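Local coordinates for adhesion and penetration protein autotransporter (Haemophilus influenzae, PDB 3SYJ) that promotes bacterial adherence to and invasion of host cells, self-associates between bacteria to drive aggregation, and is probably a serine protease, at residues 594-599 with 619-624; 86-91 with 673-678; 15-20 with 176-181; 641-646 with 696-701; 568-573 with 587-592. All coordinates share one frame; numbering follows the deposited sequence.

Contact 1: 594-599 with 619-624; sequences TPHAYN and DHDWIN
Asp621 commits both carboxylate oxygens to residues of 594-599. Its OD1 accepts the hydroxyl of Thr594 (OG1 to OD1, 2.7 Å), which comes from above the carboxylate plane, while its OD2 accepts from His596 (NE2 to OD2, 2.8 Å). The second bond is somewhat bent, 149° at the hydrogen, but OD2 lies near the ring plane at the imidazole edge. Ring and carboxylate planes stand 64° apart, and OD2 is met almost end-on to its C-O bond. With CG anti to the backbone N (chi1 178°), Asp621 extends its carboxylate toward both partners. The main chain adds a third bond, Thr594 N to Asp621 O at 3.0 Å, so Thr594 is gripped by backbone and hydroxyl alike. Beside this polar cluster the contact turns apolar, where Pro595 CD meets Ile623 CD1 at 3.9 Å.

In the second shell, ND1 of His596 bonds to Asp14 OD2. An imidazole held between two carboxylates in this way would probably tend toward the protonated form. Asp14 belongs to helix 9-17 of the protease domain; Thr594 follows strand 586-593, and Asp621 leads into strand 622-629 of the beta-solenoid, whose Trp622 packs against strand 669-675.

Contact 2: 86-91 with 673-678; sequences GNNPDQ and CTRSDW
Trp678 carries CG anti to its own N (chi1 -172°), which lays the indole against Gly86, while Arg675, extended at chi1 (161°) but bent at chi2 and chi3, brings NH1 to the carboxylate of Asp90. The loop side is shaped by an Asx turn: Asn88 OD1 accepts from Asp90 N at 3.0 Å, just ahead of the 3-10 segment 89-91. Here a loop of the peptidase S6 domain meets the end of strand 669-675, one arm of a disulfide-linked hairpin in the solenoid region.

Gly86 has no side chain, and its CA lies over the six-membered ring of the Trp678 indole, offset toward the rim, as a CH-pi contact 3.4 Å from that ring's centroid and 17° off the normal. Next to it Asn87 N donates to Trp678 O at 2.7 Å, in the carbonyl plane. The ionic pair is looser. Arg675 NH1 to Asp90 OD2 measures 3.4 Å, a weak bond at the guanidinium edge, and both groups have stronger partners, Arg491 for Asp90 and Asn494 O for Arg675 NH2. Asn88 ND2 lies over one face of that guanidinium, 3.7 Å from NH1 of Arg675, the amide plane steeply inclined to it. Two waters bridge to Asp677 O, one from Asn88 N and the other from Asn88 ND2, the latter water 2.9 Å from both ND2 and Asp677 O.

Contact 3: 15-20 with 176-181; sequences FAENKG and HYLTAG
Phe15 runs its ring along the backbone of Ala180 and Gly181. Its CB lies 3.9 Å from Ala180 O. With CG roughly opposite the backbone N (chi1 -154°), the ring is carried out over the strand, and CG comes 4.0 Å from Gly181 CA. Along one flank CD2 sits 3.4 Å from Gly181 N, and CE2 is 3.4 Å from Gly181 CA. The tip, CZ, is 3.9 Å from Gly181 C. Gly181 CA stands over the face of the Phe15 ring, displaced toward the rim, in a CH-pi contact 3.7 Å from the ring centroid and 28° off the normal; Phe22 meets the same side chain edge-to-face.

These residues place the last turn of helix 9-17 against strand 179-182, which pairs with strand 151-155 in the antiparallel sheet of the protease domain, a PA-clan, chymotrypsin-like fold. Asn18, with positive phi, leaves helical geometry in a Schellman motif.

Between helix and strand, small methyls permit close approach, Ala16 CB touching Ala180 CB at 3.6 Å and also resting on Leu178 CB. Glu17, bent at chi2, crosses Leu178 at about a right angle. A water donates to Glu17 OE2 at 2.8 Å and accepts from Leu178 N, while OE1 of the same carboxylate forms a salt bridge with Arg56.

Contact 4: 641-646 with 696-701; sequences VSRNVS and NSIPKT
Arg643 and Ile698 cross at about a right angle, the ethyl end of the isoleucine reaching over one guanidinium face with CD1 3.8 Å from Arg643 NE. The edge of that plane is taken by Asn644, whose OD1 accepts from Arg643 NE at 2.7 Å, only 12° out of the guanidinium plane, and more weakly from NH2. This bond helps fix the guanidinium's rotation and presents its flat side to Ile698. Asn644 in turn lies across Pro699, ND2 to CD 3.6 Å.

At the other end of the contact Thr701 meets Val645 obliquely. OG1 anti to the carbonyl carbon (chi1 -55°) aims the hydroxyl at Val645 O, a 2.9 Å bond in the carbonyl plane that ties the start of strand 701-709 to strand 645-654 of the beta-solenoid. Waters fill in the rest: one donates to both Ser642 O and Thr701 OG1, and another links Asn644 ND2, also bonded to Asn624 OD1, with Ser697 OG, also bonded to Val694 O.

Arg643 has a salt bridge from NH1 to Asp619 and a cation-pi contact with Trp622. Asp619 and the Trp622 ring probably compensate the charge of the buried guanidinium, while Asn644 OD1 takes up its N-H groups.

Contact 5: 568-573 with 587-592; sequences LLLSGG and LFFSGR
Leu568 O receives Phe588 N at 2.9 Å and 177°, the first of three main-chain bonds that alternate in direction between the segments. Leu570 N then donates to Phe588 O, also at 2.9 Å, and Leu570 O accepts from Ser590 N at 3.0 Å. In all three the donor approaches nearly along the C=O axis, although the last is more bent at the hydrogen (156°). Other main-chain groups bond to the flanking rungs: Leu569 to Ile537 and Tyr539, Phe589 O to Ser642 N and, beyond the pairing, Gly591 N to Arg643 O.

The strands run parallel at 13°, adjacent rungs of a right-handed parallel beta-helix, the fold of this passenger region. Side chains of successive rungs lie side by side: Leu568 CD2 meets Leu587 CD1 at 3.8 Å, and Leu570 CD1 meets Phe589 CE1 at 4.0 Å. This face also receives Phe627, edge-to-face on Phe589, and Ile580, consistent with the solenoid interior. Leu569 and Phe588 point to the other face, which strand 669-675 covers, and Leu569 CD1 reaches Ser590 CB at 3.7 Å.

Past the regular pairing, the Ser590 hydroxyl donates to Gly591 O at 2.7 Å. Ser590 O is approached by Ser571 CA, a CA-H...O contact of 3.2 Å. Ser571 O instead accepts from Arg625 NE, and Arg592, its chain bent at chi2 and chi3, gives NH2 to a salt bridge with Asp677.

Contacts 1, 4 and 5 lie in the second beta-solenoid repeat region, with centres 12 to 15 Å apart, and share neighbouring strands: 586-593 carries half of contact 5 and leads into contact 1, while 622-629 pairs with 645-654 of contact 4. Of these three, contact 5 closes first, then 1, then 4, all after contact 3. Contact 3 lies within the protease domain, about 29 Å from contact 4 between centres, and reaches the solenoid through contact 1, where Gly20 bonds to Pro595. Contact 2 spans 582 residues, encloses contacts 1 and 5, and joins the two domains. Tyr598 stacking on Trp678 connects contacts 1 and 2, so the protease domain docks on the solenoid at two adjoining places.

Contact 1: 594-599 with 619-624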
# COMPACT_ATOMS: atom_id res chain seq x y z
N THR A 594 37.27 21.92 1.20
CA THR A 594 38.38 21.29 1.89
C THR A 594 39.35 22.41 2.28
O THR A 594 39.62 23.29 1.48
CB THR A 594 39.11 20.29 0.99
OG1 THR A 594 38.19 19.29 0.56
CG2 THR A 594 40.28 19.64 1.72
N PRO A 595 39.86 22.39 3.52
CA PRO A 595 40.84 23.40 3.94
C PRO A 595 42.14 23.31 3.15
O PRO A 595 42.59 22.21 2.83
CB PRO A 595 41.11 23.02 5.40
CG PRO A 595 39.90 22.27 5.84
CD PRO A 595 39.42 21.53 4.64
N HIS A 596 42.75 24.46 2.86
CA HIS A 596 44.08 24.49 2.26
C HIS A 596 44.92 25.58 2.90
O HIS A 596 44.40 26.63 3.28
CB HIS A 596 44.00 24.71 0.74
CG HIS A 596 43.52 23.52 -0.03
ND1 HIS A 596 44.29 22.38 -0.20
CD2 HIS A 596 42.36 23.29 -0.70
CE1 HIS A 596 43.61 21.51 -0.93
NE2 HIS A 596 42.44 22.03 -1.24
N ALA A 597 46.22 25.35 3.02
CA ALA A 597 47.12 26.33 3.61
C ALA A 597 47.05 27.68 2.88
O ALA A 597 47.06 27.73 1.64
CB ALA A 597 48.53 25.81 3.62
N TYR A 598 46.98 28.75 3.67
CA TYR A 598 46.87 30.12 3.18
C TYR A 598 48.10 30.51 2.36
O TYR A 598 49.21 30.13 2.69
CB TYR A 598 46.74 31.05 4.40
CG TYR A 598 46.52 32.53 4.12
CD1 TYR A 598 45.25 33.05 3.98
CD2 TYR A 598 47.60 33.41 4.04
CE1 TYR A 598 45.03 34.40 3.75
CE2 TYR A 598 47.40 34.77 3.81
CZ TYR A 598 46.11 35.26 3.67
OH TYR A 598 45.89 36.60 3.44
N ASN A 599 47.91 31.29 1.29
CA ASN A 599 49.02 31.71 0.45
C ASN A 599 49.58 33.07 0.85
O ASN A 599 48.98 34.11 0.57
CB ASN A 599 48.61 31.74 -1.03
CG ASN A 599 49.72 32.27 -1.93
OD1 ASN A 599 50.90 32.28 -1.56
ND2 ASN A 599 49.35 32.73 -3.11
N ASP A 619 37.09 25.12 -5.84
CA ASP A 619 35.65 24.98 -6.05
C ASP A 619 35.21 23.54 -6.32
O ASP A 619 34.04 23.20 -6.13
CB ASP A 619 35.21 25.91 -7.20
CG ASP A 619 33.78 26.42 -7.03
OD1 ASP A 619 33.27 26.44 -5.89
OD2 ASP A 619 33.19 26.83 -8.05
N HIS A 620 36.13 22.69 -6.77
CA HIS A 620 35.84 21.29 -7.05
C HIS A 620 36.25 20.38 -5.90
O HIS A 620 36.06 19.16 -5.96
CB HIS A 620 36.58 20.83 -8.31
CG HIS A 620 38.06 20.75 -8.13
ND1 HIS A 620 38.90 21.81 -8.38
CD2 HIS A 620 38.86 19.74 -7.70
CE1 HIS A 620 40.15 21.46 -8.13
NE2 HIS A 620 40.15 20.20 -7.71
N ASP A 621 36.83 20.96 -4.86
CA ASP A 621 37.38 20.19 -3.75
C ASP A 621 36.68 20.58 -2.45
O ASP A 621 37.15 21.45 -1.71
CB ASP A 621 38.89 20.42 -3.66
CG ASP A 621 39.53 19.70 -2.51
OD1 ASP A 621 38.91 18.78 -1.96
OD2 ASP A 621 40.67 20.05 -2.14
N TRP A 622 35.53 19.95 -2.20
CA TRP A 622 34.71 20.21 -1.02
C TRP A 622 34.53 18.94 -0.18
O TRP A 622 34.62 17.83 -0.70
CB TRP A 622 33.32 20.71 -1.43
CG TRP A 622 33.27 22.18 -1.68
CD1 TRP A 622 34.15 22.92 -2.42
CD2 TRP A 622 32.27 23.10 -1.20
NE1 TRP A 622 33.76 24.24 -2.42
CE2 TRP A 622 32.62 24.38 -1.68
CE3 TRP A 622 31.13 22.96 -0.40
CZ2 TRP A 622 31.86 25.51 -1.40
CZ3 TRP A 622 30.38 24.09 -0.12
CH2 TRP A 622 30.75 25.35 -0.62
N ILE A 623 34.26 19.13 1.11
CA ILE A 623 33.92 18.03 2.01
C ILE A 623 32.42 17.76 1.98
O ILE A 623 31.61 18.69 2.09
CB ILE A 623 34.33 18.36 3.46
CG1 ILE A 623 35.82 18.76 3.51
CG2 ILE A 623 34.04 17.17 4.37
CD1 ILE A 623 36.35 19.09 4.89
N ASN A 624 32.04 16.49 1.83
CA ASN A 624 30.63 16.11 1.84
C ASN A 624 30.11 15.86 3.26
O ASN A 624 30.79 15.24 4.08
CB ASN A 624 30.41 14.88 0.96
CG ASN A 624 30.64 15.17 -0.51
OD1 ASN A 624 30.32 16.26 -1.01
ND2 ASN A 624 31.21 14.21 -1.22
O HOH W 1 38.85 23.72 -1.27

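Contact 2: 86-91 with 673-678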
# COMPACT_ATOMS: atom_id res chain seq x y z
N GLY A 86 45.92 31.56 11.04
CA GLY A 86 44.84 32.48 10.74
C GLY A 86 44.41 33.40 11.86
O GLY A 86 44.95 33.37 12.96
N ASN A 87 43.40 34.21 11.58
CA ASN A 87 43.02 35.26 12.51
C ASN A 87 41.57 35.20 12.98
O ASN A 87 41.02 36.20 13.44
CB ASN A 87 43.35 36.63 11.91
CG ASN A 87 44.86 36.87 11.83
OD1 ASN A 87 45.60 36.50 12.74
ND2 ASN A 87 45.30 37.50 10.74
N ASN A 88 40.96 34.03 12.85
CA ASN A 88 39.60 33.80 13.34
C ASN A 88 39.59 33.96 14.85
O ASN A 88 40.16 33.14 15.55
CB ASN A 88 39.13 32.39 12.93
CG ASN A 88 37.73 32.05 13.45
OD1 ASN A 88 37.07 32.86 14.12
ND2 ASN A 88 37.27 30.85 13.14
N PRO A 89 38.96 35.04 15.35
CA PRO A 89 38.95 35.33 16.80
C PRO A 89 38.32 34.23 17.67
O PRO A 89 38.61 34.17 18.86
CB PRO A 89 38.15 36.64 16.89
CG PRO A 89 37.32 36.65 15.62
CD PRO A 89 38.25 36.08 14.59
N ASP A 90 37.48 33.37 17.09
CA ASP A 90 36.90 32.24 17.82
C ASP A 90 37.96 31.28 18.37
O ASP A 90 37.67 30.47 19.25
CB ASP A 90 35.92 31.46 16.95
CG ASP A 90 34.66 32.24 16.65
OD1 ASP A 90 34.61 33.42 17.04
OD2 ASP A 90 33.74 31.69 16.01
N GLN A 91 39.17 31.36 17.84
CA GLN A 91 40.20 30.40 18.21
C GLN A 91 40.83 30.71 19.56
O GLN A 91 41.30 29.80 20.25
CB GLN A 91 41.30 30.31 17.15
CG GLN A 91 42.46 29.41 17.57
CD GLN A 91 43.43 29.11 16.43
OE1 GLN A 91 43.71 29.97 15.58
NE2 GLN A 91 43.95 27.87 16.40
N CYS A 673 26.95 29.48 0.58
CA CYS A 673 27.42 30.02 1.84
C CYS A 673 28.67 29.30 2.31
O CYS A 673 28.67 28.08 2.47
CB CYS A 673 26.34 29.88 2.92
SG CYS A 673 25.02 31.06 2.77
N THR A 674 29.73 30.06 2.56
CA THR A 674 30.99 29.49 3.04
C THR A 674 31.59 30.40 4.10
O THR A 674 31.46 31.63 4.02
CB THR A 674 32.02 29.36 1.90
OG1 THR A 674 32.24 30.64 1.32
CG2 THR A 674 31.53 28.40 0.83
N ARG A 675 32.24 29.79 5.09
CA ARG A 675 32.95 30.55 6.11
C ARG A 675 34.46 30.50 5.91
O ARG A 675 35.02 29.44 5.63
CB ARG A 675 32.59 30.07 7.53
CG ARG A 675 33.63 30.53 8.55
CD ARG A 675 33.06 30.97 9.89
NE ARG A 675 33.08 29.88 10.85
CZ ARG A 675 33.34 30.00 12.15
NH1 ARG A 675 33.64 31.18 12.69
NH2 ARG A 675 33.32 28.92 12.91
N SER A 676 35.12 31.64 6.04
CA SER A 676 36.56 31.70 5.84
C SER A 676 37.28 31.16 7.05
O SER A 676 37.07 31.64 8.16
CB SER A 676 36.99 33.14 5.60
OG SER A 676 38.37 33.30 5.85
N ASP A 677 38.13 30.15 6.84
CA ASP A 677 38.98 29.62 7.90
C ASP A 677 39.93 30.70 8.44
O ASP A 677 40.33 30.67 9.61
CB ASP A 677 39.81 28.43 7.41
CG ASP A 677 38.98 27.17 7.24
OD1 ASP A 677 37.97 27.02 7.96
OD2 ASP A 677 39.34 26.32 6.40
N TRP A 678 40.28 31.64 7.57
CA TRP A 678 41.29 32.64 7.89
C TRP A 678 40.76 33.77 8.76
O TRP A 678 41.47 34.28 9.63
CB TRP A 678 41.95 33.19 6.62
CG TRP A 678 43.13 34.07 6.94
CD1 TRP A 678 43.15 35.43 6.98
CD2 TRP A 678 44.45 33.64 7.29
NE1 TRP A 678 44.40 35.88 7.33
CE2 TRP A 678 45.22 34.80 7.53
CE3 TRP A 678 45.07 32.39 7.43
CZ2 TRP A 678 46.57 34.74 7.90
CZ3 TRP A 678 46.40 32.34 7.79
CH2 TRP A 678 47.13 33.50 8.02
O HOH W 2 38.95 29.02 11.58
O HOH W 3 42.10 31.31 12.00

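Contact 3: 15-20 with 176-181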
# COMPACT_ATOMS: atom_id res chain seq x y z
N PHE A 15 51.00 20.23 3.80
CA PHE A 15 51.74 19.28 4.63
C PHE A 15 51.96 19.87 6.03
O PHE A 15 51.66 19.23 7.03
CB PHE A 15 53.09 18.94 3.97
CG PHE A 15 53.65 17.60 4.34
CD1 PHE A 15 53.30 16.46 3.63
CD2 PHE A 15 54.53 17.47 5.41
CE1 PHE A 15 53.81 15.22 3.97
CE2 PHE A 15 55.05 16.23 5.75
CZ PHE A 15 54.70 15.10 5.03
N ALA A 16 52.46 21.11 6.08
CA ALA A 16 52.80 21.74 7.35
C ALA A 16 51.57 22.05 8.20
O ALA A 16 51.62 21.99 9.43
CB ALA A 16 53.61 22.99 7.12
N GLU A 17 50.46 22.39 7.54
CA GLU A 17 49.24 22.78 8.24
C GLU A 17 48.29 21.60 8.45
O GLU A 17 47.19 21.78 8.95
CB GLU A 17 48.50 23.90 7.48
CG GLU A 17 49.36 25.11 7.07
CD GLU A 17 49.91 25.91 8.25
OE1 GLU A 17 49.37 25.80 9.38
OE2 GLU A 17 50.88 26.67 8.05
N ASN A 18 48.70 20.39 8.05
CA ASN A 18 47.80 19.24 8.07
C ASN A 18 46.50 19.56 7.33
O ASN A 18 45.41 19.25 7.82
CB ASN A 18 47.48 18.78 9.51
CG ASN A 18 48.62 17.99 10.14
OD1 ASN A 18 49.19 18.41 11.15
ND2 ASN A 18 48.96 16.85 9.55
N LYS A 19 46.62 20.18 6.16
CA LYS A 19 45.46 20.51 5.35
C LYS A 19 45.52 19.78 4.02
O LYS A 19 46.33 18.88 3.83
CB LYS A 19 45.34 22.02 5.14
CG LYS A 19 45.09 22.74 6.44
CD LYS A 19 45.04 24.25 6.28
CE LYS A 19 44.55 24.88 7.57
NZ LYS A 19 44.34 26.34 7.42
N GLY A 20 44.64 20.15 3.09
CA GLY A 20 44.46 19.36 1.89
C GLY A 20 44.28 17.90 2.27
O GLY A 20 43.49 17.55 3.15
N HIS A 176 57.75 33.82 8.51
CA HIS A 176 56.51 34.31 7.91
C HIS A 176 55.45 33.22 7.93
O HIS A 176 54.30 33.48 8.24
CB HIS A 176 56.73 34.76 6.47
CG HIS A 176 57.41 36.09 6.33
ND1 HIS A 176 56.98 37.07 5.46
CD2 HIS A 176 58.51 36.60 6.95
CE1 HIS A 176 57.77 38.12 5.55
NE2 HIS A 176 58.71 37.86 6.44
N TYR A 177 55.85 32.00 7.58
CA TYR A 177 54.94 30.87 7.58
C TYR A 177 55.69 29.53 7.61
O TYR A 177 56.92 29.48 7.48
CB TYR A 177 53.98 30.93 6.38
CG TYR A 177 54.70 30.98 5.05
CD1 TYR A 177 55.17 29.83 4.44
CD2 TYR A 177 54.92 32.19 4.41
CE1 TYR A 177 55.84 29.87 3.23
CE2 TYR A 177 55.59 32.26 3.21
CZ TYR A 177 56.05 31.09 2.62
OH TYR A 177 56.71 31.17 1.43
N LEU A 178 54.94 28.45 7.77
CA LEU A 178 55.52 27.12 7.88
C LEU A 178 55.55 26.41 6.53
O LEU A 178 54.62 26.54 5.74
CB LEU A 178 54.71 26.27 8.86
CG LEU A 178 54.68 26.75 10.32
CD1 LEU A 178 53.54 26.07 11.04
CD2 LEU A 178 56.01 26.49 11.01
N THR A 179 56.62 25.67 6.28
CA THR A 179 56.65 24.71 5.18
C THR A 179 57.17 23.41 5.73
O THR A 179 57.88 23.40 6.74
CB THR A 179 57.56 25.15 4.01
OG1 THR A 179 58.89 25.39 4.50
CG2 THR A 179 57.02 26.41 3.36
N ALA A 180 56.85 22.30 5.07
CA ALA A 180 57.20 20.99 5.60
C ALA A 180 57.15 19.92 4.51
O ALA A 180 56.70 20.17 3.40
CB ALA A 180 56.27 20.62 6.74
N GLY A 181 57.63 18.73 4.84
CA GLY A 181 57.58 17.60 3.93
C GLY A 181 58.34 16.47 4.59
O GLY A 181 58.70 16.60 5.76
O HOH W 4 52.30 28.94 8.91

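Contact 4: 641-646 with 696-701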
# COMPACT_ATOMS: atom_id res chain seq x y z
N VAL A 641 19.06 23.55 1.62
CA VAL A 641 20.05 22.48 1.62
C VAL A 641 20.91 22.64 0.37
O VAL A 641 20.43 22.48 -0.75
CB VAL A 641 19.39 21.09 1.64
CG1 VAL A 641 20.45 20.00 1.76
CG2 VAL A 641 18.38 20.99 2.78
N SER A 642 22.18 22.98 0.58
CA SER A 642 23.04 23.47 -0.49
C SER A 642 24.04 22.38 -0.87
O SER A 642 23.84 21.20 -0.55
CB SER A 642 23.87 24.67 -0.01
OG SER A 642 24.50 25.34 -1.09
N ARG A 643 25.12 22.76 -1.54
CA ARG A 643 26.00 21.83 -2.25
C ARG A 643 26.82 20.99 -1.29
O ARG A 643 27.09 21.40 -0.16
CB ARG A 643 26.93 22.57 -3.21
CG ARG A 643 27.74 23.70 -2.58
CD ARG A 643 28.83 24.20 -3.53
NE ARG A 643 29.83 23.16 -3.78
CZ ARG A 643 30.94 23.34 -4.49
NH1 ARG A 643 31.21 24.53 -5.03
NH2 ARG A 643 31.79 22.33 -4.65
N ASN A 644 27.22 19.81 -1.76
CA ASN A 644 28.01 18.87 -0.97
C ASN A 644 27.35 18.43 0.34
O ASN A 644 27.99 18.31 1.38
CB ASN A 644 29.43 19.40 -0.74
CG ASN A 644 30.18 19.62 -2.05
OD1 ASN A 644 30.23 20.73 -2.56
ND2 ASN A 644 30.75 18.54 -2.61
N VAL A 645 26.04 18.19 0.26
CA VAL A 645 25.34 17.49 1.31
C VAL A 645 24.99 16.12 0.75
O VAL A 645 24.18 16.00 -0.17
CB VAL A 645 24.04 18.21 1.73
CG1 VAL A 645 23.31 17.40 2.79
CG2 VAL A 645 24.34 19.63 2.24
N SER A 646 25.64 15.09 1.29
CA SER A 646 25.44 13.74 0.79
C SER A 646 24.02 13.30 1.05
O SER A 646 23.37 12.70 0.19
CB SER A 646 26.40 12.77 1.48
OG SER A 646 27.72 12.98 1.02
N ASN A 696 30.68 17.79 -11.50
CA ASN A 696 30.82 16.35 -11.31
C ASN A 696 31.24 15.98 -9.89
O ASN A 696 31.11 14.83 -9.49
CB ASN A 696 31.83 15.76 -12.31
CG ASN A 696 31.28 15.69 -13.72
OD1 ASN A 696 30.07 15.59 -13.94
ND2 ASN A 696 32.18 15.74 -14.70
N SER A 697 31.74 16.96 -9.14
CA SER A 697 32.23 16.70 -7.79
C SER A 697 31.10 16.81 -6.76
O SER A 697 31.24 16.36 -5.64
CB SER A 697 33.36 17.65 -7.43
OG SER A 697 32.83 18.88 -6.95
N ILE A 698 29.99 17.42 -7.16
CA ILE A 698 28.88 17.59 -6.24
C ILE A 698 27.91 16.41 -6.24
O ILE A 698 27.35 16.05 -7.28
CB ILE A 698 28.13 18.90 -6.53
CG1 ILE A 698 29.10 20.08 -6.46
CG2 ILE A 698 26.96 19.06 -5.57
CD1 ILE A 698 28.49 21.41 -6.83
N PRO A 699 27.71 15.78 -5.06
CA PRO A 699 26.80 14.64 -4.92
C PRO A 699 25.34 15.05 -5.05
O PRO A 699 25.00 16.19 -4.73
CB PRO A 699 27.07 14.17 -3.48
CG PRO A 699 27.54 15.41 -2.79
CD PRO A 699 28.44 16.03 -3.81
N LYS A 700 24.50 14.13 -5.52
CA LYS A 700 23.06 14.35 -5.53
C LYS A 700 22.51 14.08 -4.13
O LYS A 700 22.52 12.95 -3.66
CB LYS A 700 22.38 13.43 -6.54
CG LYS A 700 22.66 13.76 -7.99
CD LYS A 700 21.83 12.90 -8.93
CE LYS A 700 22.32 13.03 -10.37
NZ LYS A 700 21.57 12.11 -11.29
N THR A 701 22.02 15.12 -3.48
CA THR A 701 21.56 15.00 -2.11
C THR A 701 20.42 14.00 -1.95
O THR A 701 19.39 14.11 -2.61
CB THR A 701 21.08 16.35 -1.59
OG1 THR A 701 22.12 17.32 -1.75
CG2 THR A 701 20.69 16.24 -0.13
O HOH W 5 21.54 19.88 -1.87
O HOH W 6 33.08 19.36 -4.30
O HOH W 7 25.11 18.26 -2.87
O HOH W 8 24.79 11.36 -2.27

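Contact 5: 568-573 with 587-592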
# COMPACT_ATOMS: atom_id res chain seq x y z
N LEU A 568 22.08 31.51 9.25
CA LEU A 568 22.83 30.55 10.04
C LEU A 568 23.35 29.46 9.11
O LEU A 568 22.58 28.77 8.44
CB LEU A 568 21.95 29.94 11.14
CG LEU A 568 22.54 28.79 11.97
CD1 LEU A 568 23.90 29.16 12.57
CD2 LEU A 568 21.56 28.38 13.09
N LEU A 569 24.67 29.32 9.05
CA LEU A 569 25.27 28.29 8.23
C LEU A 569 25.69 27.11 9.09
O LEU A 569 26.44 27.27 10.06
CB LEU A 569 26.47 28.85 7.47
CG LEU A 569 27.43 27.84 6.83
CD1 LEU A 569 26.71 26.98 5.79
CD2 LEU A 569 28.65 28.54 6.21
N LEU A 570 25.20 25.93 8.75
CA LEU A 570 25.66 24.70 9.39
C LEU A 570 26.46 23.90 8.37
O LEU A 570 25.90 23.41 7.38
CB LEU A 570 24.47 23.89 9.91
CG LEU A 570 23.55 24.68 10.84
CD1 LEU A 570 22.28 23.90 11.15
CD2 LEU A 570 24.28 25.04 12.12
N SER A 571 27.76 23.76 8.60
CA SER A 571 28.61 23.11 7.61
C SER A 571 29.25 21.85 8.15
O SER A 571 30.09 21.25 7.49
CB SER A 571 29.70 24.08 7.12
OG SER A 571 30.61 24.36 8.17
N GLY A 572 28.85 21.45 9.35
CA GLY A 572 29.42 20.27 9.98
C GLY A 572 28.47 19.08 9.93
O GLY A 572 28.45 18.33 8.96
N GLY A 573 27.68 18.91 10.98
CA GLY A 573 26.73 17.82 11.00
C GLY A 573 25.74 17.86 12.15
O GLY A 573 25.98 18.52 13.17
N LEU A 587 18.46 29.59 6.89
CA LEU A 587 19.17 28.47 7.48
C LEU A 587 19.74 27.59 6.37
O LEU A 587 18.99 27.05 5.56
CB LEU A 587 18.22 27.67 8.38
CG LEU A 587 18.77 26.42 9.08
CD1 LEU A 587 19.93 26.78 10.00
CD2 LEU A 587 17.67 25.72 9.85
N PHE A 588 21.06 27.45 6.34
CA PHE A 588 21.73 26.68 5.30
C PHE A 588 22.34 25.41 5.85
O PHE A 588 23.09 25.45 6.83
CB PHE A 588 22.85 27.50 4.63
CG PHE A 588 22.37 28.36 3.48
CD1 PHE A 588 21.51 29.42 3.70
CD2 PHE A 588 22.79 28.11 2.19
CE1 PHE A 588 21.07 30.21 2.65
CE2 PHE A 588 22.36 28.89 1.13
CZ PHE A 588 21.50 29.95 1.37
N PHE A 589 22.00 24.28 5.24
CA PHE A 589 22.71 23.03 5.48
C PHE A 589 23.66 22.83 4.31
O PHE A 589 23.23 22.76 3.16
CB PHE A 589 21.74 21.85 5.56
CG PHE A 589 20.74 21.95 6.67
CD1 PHE A 589 20.97 21.34 7.89
CD2 PHE A 589 19.57 22.67 6.49
CE1 PHE A 589 20.04 21.43 8.92
CE2 PHE A 589 18.64 22.77 7.50
CZ PHE A 589 18.88 22.15 8.73
N SER A 590 24.96 22.77 4.60
CA SER A 590 25.94 22.80 3.52
C SER A 590 27.16 21.95 3.83
O SER A 590 27.48 21.69 4.99
CB SER A 590 26.37 24.25 3.28
OG SER A 590 27.28 24.35 2.18
N GLY A 591 27.84 21.52 2.78
CA GLY A 591 29.19 21.01 2.92
C GLY A 591 30.09 22.22 2.98
O GLY A 591 29.60 23.35 3.04
N ARG A 592 31.40 22.01 2.96
CA ARG A 592 32.36 23.12 3.00
C ARG A 592 33.62 22.82 2.19
O ARG A 592 33.99 21.66 1.99
CB ARG A 592 32.75 23.45 4.44
CG ARG A 592 33.33 22.28 5.22
CD ARG A 592 34.36 22.76 6.23
NE ARG A 592 35.51 23.34 5.54
CZ ARG A 592 36.38 24.17 6.09
NH1 ARG A 592 36.26 24.54 7.36
NH2 ARG A 592 37.39 24.64 5.37